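Long-range contact in cytochrome C (PDB 5LO9), which probably oxidises thiosulfate to tetrathionate, and may also run the reverse reaction, passing electrons through the chain of c-type hemes that it carries: residues Y398-E411 with G417-S429. Numbering follows the deposited sequence.
Sequences YAEHCALCHGAEGE and GEVVFPPLWGPRS. With HEC (heme c), chain F; EDO (1,2-ethanediol), chain Q.
H406 ND1 donates to P422 O at 2.9 Å, the carbonyl oxygen lying in the imidazole plane and the N-H pointing in at 152°. The ring's other nitrogen, NE2, binds the heme iron at 2.1 Å; M450 is the other axial ligand. With both nitrogens engaged, the ring's rotation is fixed, and L424 CD1 presses on one of its faces, 3.8 Å from the centroid. C402 and C405 tie the porphyrin to the same short stretch by thioethers, completing the CXXCH motif of a c-type cytochrome. C405 CB and SG lie over one face of the F421 ring in a CH-pi and a sulfur-aromatic contact. Farther from the heme, L424 N donates to G410 O (3.0 Å), and G410 CA sits over the six-membered ring of W425, 3.6 Å from its centroid. W425 reaches this glycine with chi1 at 63°, its CG between backbone N and carbonyl carbon. W425 CH2 also packs over a face of Y398, the two rings inclined at 53°, while Y398 OH donates to G407 O (2.7 Å). The P422 carbonyl, like the proline carbonyl of other c-type cytochromes, should give the iron-bound imidazole some imidazolate character, strengthening its donation and probably favouring ferric heme.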
loop_
_atom_site.group_PDB
_atom_site.type_symbol
_atom_site.label_atom_id
_atom_site.label_comp_id
_atom_site.label_asym_id
_atom_site.label_seq_id
_atom_site.Cartn_x
_atom_site.Cartn_y
_atom_site.Cartn_z
ATOM N N TYR A 398 15.633 -17.277 -32.414
ATOM C CA TYR A 398 16.320 -16.165 -31.765
ATOM C C TYR A 398 17.248 -15.462 -32.741
ATOM O O TYR A 398 17.278 -14.224 -32.807
ATOM C CB TYR A 398 17.094 -16.669 -30.542
ATOM C CG TYR A 398 17.832 -15.571 -29.813
ATOM C CD1 TYR A 398 17.300 -14.962 -28.683
ATOM C CD2 TYR A 398 19.030 -15.129 -30.273
ATOM C CE1 TYR A 398 17.957 -13.933 -28.063
ATOM C CE2 TYR A 398 19.704 -14.106 -29.650
ATOM C CZ TYR A 398 19.161 -13.501 -28.565
ATOM O OH TYR A 398 19.845 -12.470 -27.980
ATOM N N ALA A 399 17.970 -16.242 -33.552
ATOM C CA ALA A 399 18.867 -15.654 -34.545
ATOM C C ALA A 399 18.094 -14.864 -35.571
ATOM O O ALA A 399 18.541 -13.793 -36.002
ATOM C CB ALA A 399 19.646 -16.740 -35.258
ATOM N N GLU A 400 16.913 -15.370 -35.941
ATOM C CA GLU A 400 16.058 -14.698 -36.916
ATOM C C GLU A 400 15.453 -13.415 -36.351
ATOM O O GLU A 400 15.544 -12.356 -36.977
ATOM C CB GLU A 400 14.953 -15.654 -37.407
ATOM C CG GLU A 400 15.196 -16.257 -38.807
ATOM C CD GLU A 400 14.947 -15.219 -39.946
ATOM O OE1 GLU A 400 13.892 -14.522 -39.910
ATOM O OE2 GLU A 400 15.824 -15.074 -40.852
ATOM N N HIS A 401 14.861 -13.477 -35.151
ATOM C CA HIS A 401 13.947 -12.435 -34.714
ATOM C C HIS A 401 14.373 -11.656 -33.468
ATOM O O HIS A 401 13.622 -10.779 -33.041
ATOM C CB HIS A 401 12.571 -13.040 -34.431
ATOM C CG HIS A 401 11.946 -13.775 -35.587
ATOM N ND1 HIS A 401 11.588 -13.160 -36.768
ATOM C CD2 HIS A 401 11.526 -15.060 -35.694
ATOM C CE1 HIS A 401 11.013 -14.042 -37.563
ATOM N NE2 HIS A 401 10.948 -15.197 -36.930
ATOM N N CYS A 402 15.530 -11.934 -32.860
ATOM C CA CYS A 402 15.811 -11.337 -31.550
ATOM C C CYS A 402 17.238 -10.810 -31.475
ATOM O O CYS A 402 17.501 -9.741 -30.905
ATOM C CB CYS A 402 15.583 -12.356 -30.431
ATOM S SG CYS A 402 14.088 -13.439 -30.660
ATOM N N ALA A 403 18.164 -11.556 -32.079
ATOM C CA ALA A 403 19.574 -11.213 -31.965
ATOM C C ALA A 403 19.865 -9.803 -32.475
ATOM O O ALA A 403 20.814 -9.164 -32.026
ATOM C CB ALA A 403 20.394 -12.233 -32.742
ATOM N N LEU A 404 19.069 -9.302 -33.408
ATOM C CA LEU A 404 19.309 -7.969 -33.947
ATOM C C LEU A 404 19.460 -6.933 -32.830
ATOM O O LEU A 404 20.271 -6.001 -32.931
ATOM C CB LEU A 404 18.161 -7.609 -34.901
ATOM C CG LEU A 404 18.167 -6.254 -35.597
ATOM C CD1 LEU A 404 19.192 -6.171 -36.754
ATOM C CD2 LEU A 404 16.771 -5.999 -36.080
ATOM N N CYS A 405 18.632 -7.044 -31.795
ATOM C CA CYS A 405 18.613 -6.147 -30.652
ATOM C C CYS A 405 19.348 -6.735 -29.457
ATOM O O CYS A 405 20.246 -6.102 -28.898
ATOM C CB CYS A 405 17.169 -5.856 -30.265
ATOM S SG CYS A 405 16.186 -5.008 -31.488
ATOM N N HIS A 406 19.003 -7.964 -29.082
ATOM C CA HIS A 406 19.557 -8.544 -27.879
ATOM C C HIS A 406 20.949 -9.136 -28.063
ATOM O O HIS A 406 21.569 -9.494 -27.053
ATOM C CB HIS A 406 18.602 -9.603 -27.343
ATOM C CG HIS A 406 17.327 -9.019 -26.839
ATOM N ND1 HIS A 406 17.257 -8.293 -25.671
ATOM C CD2 HIS A 406 16.075 -9.029 -27.352
ATOM C CE1 HIS A 406 16.013 -7.892 -25.478
ATOM N NE2 HIS A 406 15.275 -8.322 -26.486
ATOM N N GLY A 407 21.447 -9.251 -29.290
ATOM C CA GLY A 407 22.811 -9.686 -29.540
ATOM C C GLY A 407 22.895 -11.176 -29.834
ATOM O O GLY A 407 22.074 -11.983 -29.386
ATOM N N ALA A 408 23.910 -11.554 -30.597
ATOM C CA ALA A 408 24.069 -12.957 -30.960
ATOM C C ALA A 408 24.289 -13.839 -29.736
ATOM O O ALA A 408 23.875 -15.010 -29.717
ATOM C CB ALA A 408 25.223 -13.076 -31.932
ATOM N N GLU A 409 24.948 -13.302 -28.715
ATOM C CA GLU A 409 25.210 -14.020 -27.479
ATOM C C GLU A 409 24.409 -13.467 -26.303
ATOM O O GLU A 409 24.855 -13.518 -25.158
ATOM C CB GLU A 409 26.697 -13.979 -27.166
ATOM C CG GLU A 409 27.597 -14.744 -28.140
ATOM C CD GLU A 409 29.035 -14.225 -28.042
ATOM O OE1 GLU A 409 29.315 -13.124 -28.592
ATOM O OE2 GLU A 409 29.857 -14.880 -27.337
ATOM N N GLY A 410 23.231 -12.927 -26.568
ATOM C CA GLY A 410 22.391 -12.404 -25.514
ATOM C C GLY A 410 22.986 -11.247 -24.730
ATOM O O GLY A 410 22.419 -10.850 -23.704
ATOM N N GLU A 411 24.089 -10.664 -25.206
ATOM C CA GLU A 411 24.813 -9.681 -24.400
ATOM C C GLU A 411 24.050 -8.360 -24.205
ATOM O O GLU A 411 24.467 -7.538 -23.386
ATOM C CB GLU A 411 26.203 -9.403 -25.022
ATOM C CG GLU A 411 26.247 -8.599 -26.341
ATOM C CD GLU A 411 26.136 -9.437 -27.616
ATOM O OE1 GLU A 411 25.579 -10.578 -27.605
ATOM O OE2 GLU A 411 26.625 -8.909 -28.634
ATOM N N GLY A 417 25.889 4.011 -20.533
ATOM C CA GLY A 417 25.441 3.387 -19.306
ATOM C C GLY A 417 23.974 3.009 -19.236
ATOM O O GLY A 417 23.606 2.216 -18.362
ATOM N N GLU A 418 23.121 3.564 -20.103
ATOM C CA GLU A 418 21.701 3.226 -20.142
ATOM C C GLU A 418 21.455 1.909 -20.862
ATOM O O GLU A 418 22.127 1.587 -21.846
ATOM C CB GLU A 418 20.907 4.316 -20.858
ATOM C CG GLU A 418 20.978 5.708 -20.206
ATOM C CD GLU A 418 20.556 5.761 -18.723
ATOM O OE1 GLU A 418 19.554 5.106 -18.299
ATOM O OE2 GLU A 418 21.291 6.460 -17.979
ATOM N N VAL A 419 20.473 1.157 -20.377
ATOM C CA VAL A 419 20.107 -0.109 -21.002
ATOM C C VAL A 419 19.206 0.194 -22.184
ATOM O O VAL A 419 18.056 0.592 -22.002
ATOM C CB VAL A 419 19.388 -1.059 -20.035
ATOM C CG1 VAL A 419 19.210 -2.406 -20.715
ATOM C CG2 VAL A 419 20.144 -1.247 -18.735
ATOM N N VAL A 420 19.682 -0.087 -23.386
ATOM C CA VAL A 420 18.804 0.001 -24.540
ATOM C C VAL A 420 18.141 -1.338 -24.796
ATOM O O VAL A 420 16.917 -1.416 -24.835
ATOM C CB VAL A 420 19.573 0.457 -25.780
ATOM C CG1 VAL A 420 18.665 0.473 -26.950
ATOM C CG2 VAL A 420 20.149 1.813 -25.567
ATOM N N PHE A 421 18.937 -2.389 -24.952
ATOM C CA PHE A 421 18.424 -3.738 -25.184
ATOM C C PHE A 421 18.945 -4.623 -24.069
ATOM O O PHE A 421 20.170 -4.808 -23.948
ATOM C CB PHE A 421 18.856 -4.279 -26.545
ATOM C CG PHE A 421 18.512 -3.367 -27.657
ATOM C CD1 PHE A 421 17.198 -2.958 -27.827
ATOM C CD2 PHE A 421 19.491 -2.886 -28.519
ATOM C CE1 PHE A 421 16.853 -2.099 -28.837
ATOM C CE2 PHE A 421 19.166 -1.984 -29.543
ATOM C CZ PHE A 421 17.840 -1.599 -29.705
ATOM N N PRO A 422 18.082 -5.129 -23.199
ATOM C CA PRO A 422 18.547 -5.832 -22.032
ATOM C C PRO A 422 19.280 -7.104 -22.405
ATOM O O PRO A 422 18.827 -7.856 -23.276
ATOM C CB PRO A 422 17.248 -6.157 -21.278
ATOM C CG PRO A 422 16.277 -5.192 -21.771
ATOM C CD PRO A 422 16.629 -4.936 -23.172
ATOM N N PRO A 423 20.384 -7.388 -21.722
ATOM C CA PRO A 423 20.987 -8.730 -21.732
ATOM C C PRO A 423 20.010 -9.792 -21.266
ATOM O O PRO A 423 19.372 -9.641 -20.230
ATOM C CB PRO A 423 22.135 -8.607 -20.725
ATOM C CG PRO A 423 22.338 -7.189 -20.519
ATOM C CD PRO A 423 21.069 -6.475 -20.809
ATOM N N LEU A 424 19.957 -10.903 -21.993
ATOM C CA LEU A 424 19.024 -11.969 -21.695
ATOM C C LEU A 424 19.665 -13.178 -21.047
ATOM O O LEU A 424 18.943 -14.085 -20.608
ATOM C CB LEU A 424 18.314 -12.398 -22.973
ATOM C CG LEU A 424 17.598 -11.290 -23.731
ATOM C CD1 LEU A 424 16.827 -11.939 -24.900
ATOM C CD2 LEU A 424 16.650 -10.485 -22.821
ATOM N N TRP A 425 20.985 -13.251 -21.043
ATOM C CA TRP A 425 21.690 -14.236 -20.235
ATOM C C TRP A 425 23.109 -13.729 -20.019
ATOM O O TRP A 425 23.472 -12.629 -20.449
ATOM C CB TRP A 425 21.649 -15.633 -20.860
ATOM C CG TRP A 425 22.314 -15.801 -22.216
ATOM C CD1 TRP A 425 23.631 -16.035 -22.448
ATOM C CD2 TRP A 425 21.680 -15.791 -23.510
ATOM N NE1 TRP A 425 23.867 -16.160 -23.795
ATOM C CE2 TRP A 425 22.691 -16.012 -24.471
ATOM C CE3 TRP A 425 20.367 -15.600 -23.947
ATOM C CZ2 TRP A 425 22.441 -16.034 -25.839
ATOM C CZ3 TRP A 425 20.118 -15.624 -25.315
ATOM C CH2 TRP A 425 21.159 -15.843 -26.245
ATOM N N GLY A 426 23.899 -14.514 -19.305
ATOM C CA GLY A 426 25.212 -14.065 -18.928
ATOM C C GLY A 426 25.204 -13.253 -17.667
ATOM O O GLY A 426 24.163 -13.035 -17.047
ATOM N N PRO A 427 26.379 -12.773 -17.269
ATOM C CA PRO A 427 26.535 -12.172 -15.932
ATOM C C PRO A 427 25.832 -10.840 -15.727
ATOM O O PRO A 427 25.768 -10.382 -14.581
ATOM C CB PRO A 427 28.055 -12.007 -15.797
ATOM C CG PRO A 427 28.555 -11.983 -17.209
ATOM C CD PRO A 427 27.665 -12.918 -17.957
ATOM N N ARG A 428 25.332 -10.185 -16.772
ATOM C CA ARG A 428 24.619 -8.925 -16.602
ATOM C C ARG A 428 23.108 -9.059 -16.821
ATOM O O ARG A 428 22.415 -8.049 -16.975
ATOM C CB ARG A 428 25.196 -7.877 -17.540
ATOM C CG ARG A 428 26.686 -7.856 -17.551
ATOM C CD ARG A 428 27.262 -7.507 -16.244
ATOM N NE ARG A 428 26.896 -6.175 -15.828
ATOM C CZ ARG A 428 26.890 -5.805 -14.557
ATOM N NH1 ARG A 428 27.227 -6.692 -13.623
ATOM N NH2 ARG A 428 26.538 -4.568 -14.224
ATOM N N SER A 429 22.583 -10.278 -16.812
ATOM C CA SER A 429 21.160 -10.516 -16.956
ATOM C C SER A 429 20.530 -10.783 -15.586
ATOM O O SER A 429 21.184 -10.755 -14.552
ATOM C CB SER A 429 20.956 -11.687 -17.910
ATOM O OG SER A 429 19.598 -11.924 -18.153
HETATM FE FE HEC F . 13.230 -7.989 -26.658
HETATM C CHA HEC F . 12.927 -6.646 -23.450
HETATM C CHB HEC F . 13.039 -11.238 -25.384
HETATM C CHC HEC F . 13.116 -9.221 -29.892
HETATM C CHD HEC F . 14.056 -4.796 -27.921
HETATM N NA HEC F . 13.033 -8.804 -24.749
HETATM C C1A HEC F . 12.945 -8.115 -23.601
HETATM C C2A HEC F . 12.845 -9.016 -22.421
HETATM C C3A HEC F . 12.860 -10.351 -22.988
HETATM C C4A HEC F . 12.992 -10.103 -24.448
HETATM C CMA HEC F . 12.762 -11.637 -22.226
HETATM C CAA HEC F . 12.714 -8.702 -20.966
HETATM C CBA HEC F . 13.870 -9.390 -20.232
HETATM C CGA HEC F . 14.855 -8.438 -19.610
HETATM O O1A HEC F . 14.647 -7.219 -19.710
HETATM O O2A HEC F . 15.842 -8.942 -19.032
HETATM N NB HEC F . 13.094 -9.888 -27.478
HETATM C C1B HEC F . 13.034 -11.045 -26.831
HETATM C C2B HEC F . 12.939 -12.209 -27.740
HETATM C C3B HEC F . 12.951 -11.613 -29.072
HETATM C C4B HEC F . 13.030 -10.163 -28.780
HETATM C CMB HEC F . 12.872 -13.646 -27.369
HETATM C CAB HEC F . 12.863 -12.290 -30.414
HETATM C CBB HEC F . 11.551 -13.037 -30.444
HETATM N NC HEC F . 13.541 -7.169 -28.558
HETATM C C1C HEC F . 13.452 -7.814 -29.712
HETATM C C2C HEC F . 13.777 -6.984 -30.883
HETATM C C3C HEC F . 14.059 -5.679 -30.317
HETATM C C4C HEC F . 13.900 -5.919 -28.859
HETATM C CMC HEC F . 13.814 -7.423 -32.309
HETATM C CAC HEC F . 14.491 -4.389 -30.966
HETATM C CBC HEC F . 13.661 -3.874 -32.095
HETATM N ND HEC F . 13.427 -6.081 -25.837
HETATM C C1D HEC F . 13.741 -4.951 -26.487
HETATM C C2D HEC F . 13.751 -3.779 -25.571
HETATM C C3D HEC F . 13.404 -4.326 -24.271
HETATM C C4D HEC F . 13.221 -5.756 -24.549
HETATM C CMD HEC F . 14.034 -2.352 -25.872
HETATM C CAD HEC F . 13.292 -3.567 -22.994
HETATM C CBD HEC F . 11.960 -2.825 -23.051
HETATM C CGD HEC F . 12.056 -1.418 -22.475
HETATM O O1D HEC F . 13.128 -0.939 -22.064
HETATM O O2D HEC F . 11.029 -0.734 -22.447
HETATM C C1 EDO Q . 23.503 -4.875 -30.808
HETATM O O1 EDO Q . 23.148 -5.954 -29.917
HETATM C C2 EDO Q . 22.376 -4.511 -31.811
HETATM O O2 EDO Q . 22.534 -3.229 -32.499
#